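Local structure of histidine--tRNA ligase (Staphylococcus aureus, 1QE0) at residues A[101-112]-A[123-134]. The protein catalyses the ATP-dependent attachment of L-histidine to tRNA(His), releasing AMP and diphosphate, and works as a homodimer of the class II synthetase family. Sequence-based numbering, arbitrary orientation.
Sequences PIKLYYNGPMFR and QFNQFGVEAIGA
Y106 lies over G128, and M110 over F124, on one face of the long antiparallel hairpin 102-111/123-132, the motif 2 strand-loop-strand element of the class II synthetase catalytic domain; in this class motif 2 contributes to binding ATP and the tRNA acceptor end. Backbone bonds join the strands from I102–I132 to M110–F124. With CG between the backbone N and the carbonyl carbon (chi1 60°), the Y106 ring folds across the neighbouring strand, where G128 CA makes a CH-pi contact 4.0 Å from the ring centroid. The same face carries Q126, whose extended chain crosses M110 at about a right angle and whose OE1 accepts a bond from the backbone N of G81. M110 CB sits over one face of F124, 3.7 Å from the centroid, while R112 of the same segment passes the ring edge at CZ. The guanidinium stands at 63° to the ring, with F124 CZ over one guanidinium face. Helix 82-91 packs against L104 and Y106. On the other face, under helix 13-33, the rings of Y105 and F127 meet obliquely, planes 34° apart and centroids 5.5 Å apart; Y105 OH bonds to D27. Q123 and F111 run side by side, and Q123 OE1 accepts a bond from I42 N of the second subunit. Beside F127, the N107 amide stands nearly perpendicular to the ring and meets its edge, ND2 lying 3.4 Å from F127 CD1.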
ATOM      1  N   PRO A 101     -21.033  11.069  -1.244  1.00  7.22           N
ATOM      2  CA  PRO A 101     -20.015  11.538  -0.296  1.00  7.58           C
ATOM      3  C   PRO A 101     -18.606  11.221  -0.773  1.00  9.70           C
ATOM      4  O   PRO A 101     -18.406  10.378  -1.652  1.00 13.97           O
ATOM      5  CB  PRO A 101     -20.357  10.764   0.979  1.00  6.16           C
ATOM      6  CG  PRO A 101     -20.903   9.474   0.463  1.00  4.66           C
ATOM      7  CD  PRO A 101     -21.774   9.922  -0.685  1.00  6.88           C
ATOM      8  N   ILE A 102     -17.631  11.969  -0.284  1.00  9.63           N
ATOM      9  CA  ILE A 102     -16.249  11.693  -0.648  1.00  7.10           C
ATOM     10  C   ILE A 102     -15.836  10.464   0.180  1.00  8.55           C
ATOM     11  O   ILE A 102     -15.772  10.519   1.411  1.00  7.80           O
ATOM     12  CB  ILE A 102     -15.349  12.857  -0.299  1.00  3.69           C
ATOM     13  CG1 ILE A 102     -15.709  14.056  -1.143  1.00  2.00           C
ATOM     14  CG2 ILE A 102     -13.953  12.461  -0.505  1.00  3.05           C
ATOM     15  CD1 ILE A 102     -16.089  13.648  -2.538  1.00  4.00           C
ATOM     16  N   LYS A 103     -15.696   9.333  -0.496  1.00  7.11           N
ATOM     17  CA  LYS A 103     -15.329   8.079   0.131  1.00  3.78           C
ATOM     18  C   LYS A 103     -13.865   7.805  -0.170  1.00  9.93           C
ATOM     19  O   LYS A 103     -13.556   7.307  -1.253  1.00 17.55           O
ATOM     20  CB  LYS A 103     -16.200   7.001  -0.472  1.00  2.00           C
ATOM     21  CG  LYS A 103     -17.664   7.162  -0.093  1.00  4.98           C
ATOM     22  CD  LYS A 103     -18.576   6.263  -0.898  1.00  4.64           C
ATOM     23  CE  LYS A 103     -18.765   4.920  -0.278  1.00  3.05           C
ATOM     24  NZ  LYS A 103     -19.891   4.256  -0.989  1.00  9.36           N
ATOM     25  N   LEU A 104     -12.975   8.103   0.779  1.00 10.14           N
ATOM     26  CA  LEU A 104     -11.524   7.946   0.605  1.00  9.18           C
ATOM     27  C   LEU A 104     -10.861   7.003   1.624  1.00 11.29           C
ATOM     28  O   LEU A 104     -11.317   6.908   2.769  1.00 14.65           O
ATOM     29  CB  LEU A 104     -10.865   9.309   0.807  1.00  9.35           C
ATOM     30  CG  LEU A 104     -11.083  10.549  -0.061  1.00  8.12           C
ATOM     31  CD1 LEU A 104     -10.512  11.769   0.678  1.00  2.00           C
ATOM     32  CD2 LEU A 104     -10.442  10.397  -1.407  1.00  2.00           C
ATOM     33  N   TYR A 105      -9.757   6.368   1.237  1.00  4.10           N
ATOM     34  CA  TYR A 105      -9.022   5.496   2.145  1.00  2.00           C
ATOM     35  C   TYR A 105      -7.535   5.711   2.006  1.00  7.44           C
ATOM     36  O   TYR A 105      -7.065   6.269   1.003  1.00  9.42           O
ATOM     37  CB  TYR A 105      -9.355   4.016   1.930  1.00  6.07           C
ATOM     38  CG  TYR A 105      -8.610   3.281   0.833  1.00  3.42           C
ATOM     39  CD1 TYR A 105      -7.390   2.661   1.064  1.00  2.78           C
ATOM     40  CD2 TYR A 105      -9.172   3.148  -0.416  1.00  9.01           C
ATOM     41  CE1 TYR A 105      -6.768   1.929   0.075  1.00  3.98           C
ATOM     42  CE2 TYR A 105      -8.555   2.427  -1.417  1.00  2.74           C
ATOM     43  CZ  TYR A 105      -7.369   1.821  -1.175  1.00  8.48           C
ATOM     44  OH  TYR A 105      -6.817   1.100  -2.212  1.00 12.73           O
ATOM     45  N   TYR A 106      -6.788   5.315   3.031  1.00 10.40           N
ATOM     46  CA  TYR A 106      -5.342   5.478   3.006  1.00  9.57           C
ATOM     47  C   TYR A 106      -4.696   4.304   3.677  1.00  6.92           C
ATOM     48  O   TYR A 106      -5.380   3.465   4.242  1.00  9.71           O
ATOM     49  CB  TYR A 106      -4.936   6.780   3.675  1.00  6.19           C
ATOM     50  CG  TYR A 106      -5.350   6.899   5.097  1.00  7.96           C
ATOM     51  CD1 TYR A 106      -6.428   7.702   5.459  1.00 10.48           C
ATOM     52  CD2 TYR A 106      -4.685   6.193   6.090  1.00 10.47           C
ATOM     53  CE1 TYR A 106      -6.839   7.789   6.782  1.00 15.78           C
ATOM     54  CE2 TYR A 106      -5.086   6.270   7.421  1.00 16.43           C
ATOM     55  CZ  TYR A 106      -6.161   7.061   7.760  1.00 17.37           C
ATOM     56  OH  TYR A 106      -6.566   7.094   9.070  1.00 22.50           O
ATOM     57  N   ASN A 107      -3.380   4.236   3.598  1.00  7.50           N
ATOM     58  CA  ASN A 107      -2.619   3.144   4.203  1.00  8.81           C
ATOM     59  C   ASN A 107      -1.133   3.535   4.134  1.00  8.79           C
ATOM     60  O   ASN A 107      -0.579   3.632   3.042  1.00  9.95           O
ATOM     61  CB  ASN A 107      -2.863   1.861   3.394  1.00  7.43           C
ATOM     62  CG  ASN A 107      -2.204   0.623   4.008  1.00  9.13           C
ATOM     63  OD1 ASN A 107      -1.298   0.701   4.828  1.00 13.55           O
ATOM     64  ND2 ASN A 107      -2.667  -0.529   3.593  1.00  8.05           N
ATOM     65  N   GLY A 108      -0.505   3.811   5.273  1.00  6.67           N
ATOM     66  CA  GLY A 108       0.898   4.169   5.249  1.00  4.49           C
ATOM     67  C   GLY A 108       1.428   4.339   6.646  1.00 10.85           C
ATOM     68  O   GLY A 108       0.691   4.192   7.610  1.00 15.97           O
ATOM     69  N   PRO A 109       2.717   4.608   6.807  1.00 13.12           N
ATOM     70  CA  PRO A 109       3.301   4.790   8.134  1.00 14.73           C
ATOM     71  C   PRO A 109       2.925   6.088   8.806  1.00 17.28           C
ATOM     72  O   PRO A 109       2.951   7.150   8.170  1.00 20.47           O
ATOM     73  CB  PRO A 109       4.796   4.769   7.845  1.00 15.02           C
ATOM     74  CG  PRO A 109       4.864   5.322   6.473  1.00 12.34           C
ATOM     75  CD  PRO A 109       3.772   4.545   5.794  1.00 12.55           C
ATOM     76  N   MET A 110       2.706   6.001  10.115  1.00 15.99           N
ATOM     77  CA  MET A 110       2.350   7.130  10.964  1.00 17.62           C
ATOM     78  C   MET A 110       3.509   7.248  11.962  1.00 22.45           C
ATOM     79  O   MET A 110       4.227   6.262  12.170  1.00 27.01           O
ATOM     80  CB  MET A 110       1.041   6.840  11.702  1.00  9.81           C
ATOM     81  CG  MET A 110      -0.117   6.611  10.794  1.00  9.55           C
ATOM     82  SD  MET A 110      -0.437   8.045   9.782  1.00 15.27           S
ATOM     83  CE  MET A 110      -1.135   7.299   8.326  1.00 13.41           C
ATOM     84  N   PHE A 111       3.678   8.405  12.609  1.00 23.15           N
ATOM     85  CA  PHE A 111       4.780   8.603  13.552  1.00 23.91           C
ATOM     86  C   PHE A 111       4.434   9.230  14.898  1.00 28.76           C
ATOM     87  O   PHE A 111       4.282  10.448  15.002  1.00 35.88           O
ATOM     88  CB  PHE A 111       5.843   9.469  12.888  1.00 17.00           C
ATOM     89  CG  PHE A 111       6.286   8.953  11.568  1.00 16.17           C
ATOM     90  CD1 PHE A 111       7.462   8.208  11.465  1.00 13.78           C
ATOM     91  CD2 PHE A 111       5.494   9.142  10.428  1.00 11.81           C
ATOM     92  CE1 PHE A 111       7.834   7.661  10.252  1.00 10.61           C
ATOM     93  CE2 PHE A 111       5.855   8.601   9.206  1.00  3.78           C
ATOM     94  CZ  PHE A 111       7.019   7.858   9.118  1.00 13.69           C
ATOM     95  N   ARG A 112       4.342   8.427  15.943  1.00 31.42           N
ATOM     96  CA  ARG A 112       4.054   8.975  17.260  1.00 32.79           C
ATOM     97  C   ARG A 112       5.286   8.630  18.069  1.00 36.42           C
ATOM     98  O   ARG A 112       5.743   7.493  18.045  1.00 32.74           O
ATOM     99  CB  ARG A 112       2.771   8.376  17.834  1.00 33.59           C
ATOM    100  CG  ARG A 112       1.543   8.711  16.965  1.00 39.81           C
ATOM    101  CD  ARG A 112       0.241   8.047  17.413  1.00 43.89           C
ATOM    102  NE  ARG A 112      -0.810   8.226  16.406  1.00 50.33           N
ATOM    103  CZ  ARG A 112      -1.866   7.425  16.238  1.00 55.89           C
ATOM    104  NH1 ARG A 112      -2.055   6.367  17.022  1.00 58.20           N
ATOM    105  NH2 ARG A 112      -2.697   7.632  15.223  1.00 52.57           N
ATOM    106  N   GLN A 123       7.294   4.295  14.577  1.00 14.34           N
ATOM    107  CA  GLN A 123       6.783   4.255  13.209  1.00 11.97           C
ATOM    108  C   GLN A 123       5.834   3.078  13.100  1.00 10.09           C
ATOM    109  O   GLN A 123       6.231   1.926  13.261  1.00 11.21           O
ATOM    110  CB  GLN A 123       7.882   4.070  12.168  1.00  5.33           C
ATOM    111  CG  GLN A 123       7.261   3.909  10.822  1.00 10.93           C
ATOM    112  CD  GLN A 123       8.210   4.018   9.681  1.00 14.26           C
ATOM    113  OE1 GLN A 123       9.173   4.770   9.726  1.00 23.22           O
ATOM    114  NE2 GLN A 123       7.908   3.318   8.608  1.00 18.98           N
ATOM    115  N   PHE A 124       4.577   3.353  12.836  1.00  9.42           N
ATOM    116  CA  PHE A 124       3.623   2.275  12.719  1.00 11.20           C
ATOM    117  C   PHE A 124       2.835   2.489  11.437  1.00 14.15           C
ATOM    118  O   PHE A 124       2.843   3.582  10.893  1.00 15.71           O
ATOM    119  CB  PHE A 124       2.735   2.217  13.962  1.00  3.16           C
ATOM    120  CG  PHE A 124       2.109   3.527  14.327  1.00  2.05           C
ATOM    121  CD1 PHE A 124       2.879   4.555  14.839  1.00  5.91           C
ATOM    122  CD2 PHE A 124       0.738   3.729  14.167  1.00  5.01           C
ATOM    123  CE1 PHE A 124       2.301   5.774  15.186  1.00  7.27           C
ATOM    124  CE2 PHE A 124       0.146   4.938  14.510  1.00  6.42           C
ATOM    125  CZ  PHE A 124       0.939   5.964  15.020  1.00  9.76           C
ATOM    126  N   ASN A 125       2.194   1.445  10.928  1.00 15.10           N
ATOM    127  CA  ASN A 125       1.442   1.568   9.692  1.00 18.98           C
ATOM    128  C   ASN A 125      -0.055   1.465   9.840  1.00 16.56           C
ATOM    129  O   ASN A 125      -0.585   0.354   9.870  1.00 20.10           O
ATOM    130  CB  ASN A 125       1.893   0.492   8.703  1.00 27.09           C
ATOM    131  CG  ASN A 125       2.957   0.974   7.730  1.00 29.32           C
ATOM    132  OD1 ASN A 125       3.916   1.660   8.093  1.00 27.75           O
ATOM    133  ND2 ASN A 125       2.799   0.588   6.485  1.00 16.25           N
ATOM    134  N   GLN A 126      -0.747   2.600   9.837  1.00 14.84           N
ATOM    135  CA  GLN A 126      -2.202   2.575   9.948  1.00 15.58           C
ATOM    136  C   GLN A 126      -2.916   2.724   8.602  1.00 14.43           C
ATOM    137  O   GLN A 126      -2.423   3.378   7.665  1.00 13.68           O
ATOM    138  CB  GLN A 126      -2.728   3.597  10.983  1.00 20.51           C
ATOM    139  CG  GLN A 126      -2.949   5.027  10.488  1.00 28.46           C
ATOM    140  CD  GLN A 126      -3.692   5.930  11.500  1.00 33.05           C
ATOM    141  OE1 GLN A 126      -4.169   7.024  11.142  1.00 31.87           O
ATOM    142  NE2 GLN A 126      -3.796   5.476  12.758  1.00 31.96           N
ATOM    143  N   PHE A 127      -4.046   2.038   8.505  1.00 10.43           N
ATOM    144  CA  PHE A 127      -4.906   2.033   7.324  1.00  9.17           C
ATOM    145  C   PHE A 127      -6.207   2.659   7.810  1.00  7.57           C
ATOM    146  O   PHE A 127      -6.545   2.499   8.974  1.00 11.33           O
ATOM    147  CB  PHE A 127      -5.152   0.576   6.893  1.00  5.69           C
ATOM    148  CG  PHE A 127      -6.186   0.419   5.804  1.00  7.29           C
ATOM    149  CD1 PHE A 127      -5.803   0.297   4.462  1.00  8.03           C
ATOM    150  CD2 PHE A 127      -7.545   0.381   6.115  1.00  4.82           C
ATOM    151  CE1 PHE A 127      -6.762   0.150   3.457  1.00  2.00           C
ATOM    152  CE2 PHE A 127      -8.512   0.230   5.116  1.00  2.00           C
ATOM    153  CZ  PHE A 127      -8.116   0.116   3.793  1.00  4.94           C
ATOM    154  N   GLY A 128      -6.918   3.386   6.957  1.00  5.91           N
ATOM    155  CA  GLY A 128      -8.179   3.995   7.372  1.00  4.00           C
ATOM    156  C   GLY A 128      -9.084   4.476   6.234  1.00  5.89           C
ATOM    157  O   GLY A 128      -8.639   4.570   5.072  1.00  7.36           O
ATOM    158  N   VAL A 129     -10.367   4.691   6.524  1.00  2.00           N
ATOM    159  CA  VAL A 129     -11.296   5.216   5.525  1.00  2.72           C
ATOM    160  C   VAL A 129     -12.012   6.413   6.108  1.00  2.64           C
ATOM    161  O   VAL A 129     -12.119   6.545   7.316  1.00  3.51           O
ATOM    162  CB  VAL A 129     -12.365   4.224   5.059  1.00  2.07           C
ATOM    163  CG1 VAL A 129     -11.790   2.873   4.959  1.00  2.00           C
ATOM    164  CG2 VAL A 129     -13.629   4.301   5.927  1.00  2.00           C
ATOM    165  N   GLU A 130     -12.506   7.279   5.235  1.00  7.62           N
ATOM    166  CA  GLU A 130     -13.233   8.479   5.632  1.00  6.51           C
ATOM    167  C   GLU A 130     -14.302   8.706   4.599  1.00  5.88           C
ATOM    168  O   GLU A 130     -14.007   8.736   3.409  1.00  8.04           O
ATOM    169  CB  GLU A 130     -12.349   9.718   5.574  1.00  9.15           C
ATOM    170  CG  GLU A 130     -11.193   9.754   6.507  1.00 19.59           C
ATOM    171  CD  GLU A 130     -11.631   9.935   7.917  1.00 25.21           C
ATOM    172  OE1 GLU A 130     -10.889   9.482   8.823  1.00 25.56           O
ATOM    173  OE2 GLU A 130     -12.717  10.528   8.112  1.00 24.93           O
ATOM    174  N   ALA A 131     -15.548   8.789   5.035  1.00  5.39           N
ATOM    175  CA  ALA A 131     -16.637   9.083   4.135  1.00  4.94           C
ATOM    176  C   ALA A 131     -17.079  10.475   4.622  1.00  6.53           C
ATOM    177  O   ALA A 131     -17.459  10.627   5.780  1.00 10.82           O
ATOM    178  CB  ALA A 131     -17.735   8.060   4.310  1.00  2.12           C
ATOM    179  N   ILE A 132     -16.915  11.509   3.806  1.00  6.38           N
ATOM    180  CA  ILE A 132     -17.322  12.862   4.211  1.00  6.98           C
ATOM    181  C   ILE A 132     -18.423  13.454   3.290  1.00 11.79           C
ATOM    182  O   ILE A 132     -18.435  13.249   2.075  1.00 16.68           O
ATOM    183  CB  ILE A 132     -16.115  13.816   4.241  1.00  2.00           C
ATOM    184  CG1 ILE A 132     -14.913  13.136   4.872  1.00  2.00           C
ATOM    185  CG2 ILE A 132     -16.405  15.059   5.065  1.00  2.00           C
ATOM    186  CD1 ILE A 132     -13.570  13.787   4.465  1.00  2.00           C
ATOM    187  N   GLY A 133     -19.380  14.146   3.889  1.00 13.38           N
ATOM    188  CA  GLY A 133     -20.444  14.748   3.129  1.00 12.61           C
ATOM    189  C   GLY A 133     -21.751  14.000   2.984  1.00 19.98           C
ATOM    190  O   GLY A 133     -22.418  14.165   1.966  1.00 22.88           O
ATOM    191  N   ALA A 134     -22.157  13.201   3.968  1.00 22.67           N
ATOM    192  CA  ALA A 134     -23.431  12.498   3.848  1.00 23.36           C
ATOM    193  C   ALA A 134     -23.889  11.869   5.138  1.00 26.30           C
ATOM    194  O   ALA A 134     -23.865  10.641   5.255  1.00 33.65           O
ATOM    195  CB  ALA A 134     -23.351  11.436   2.771  1.00 20.00           C
TER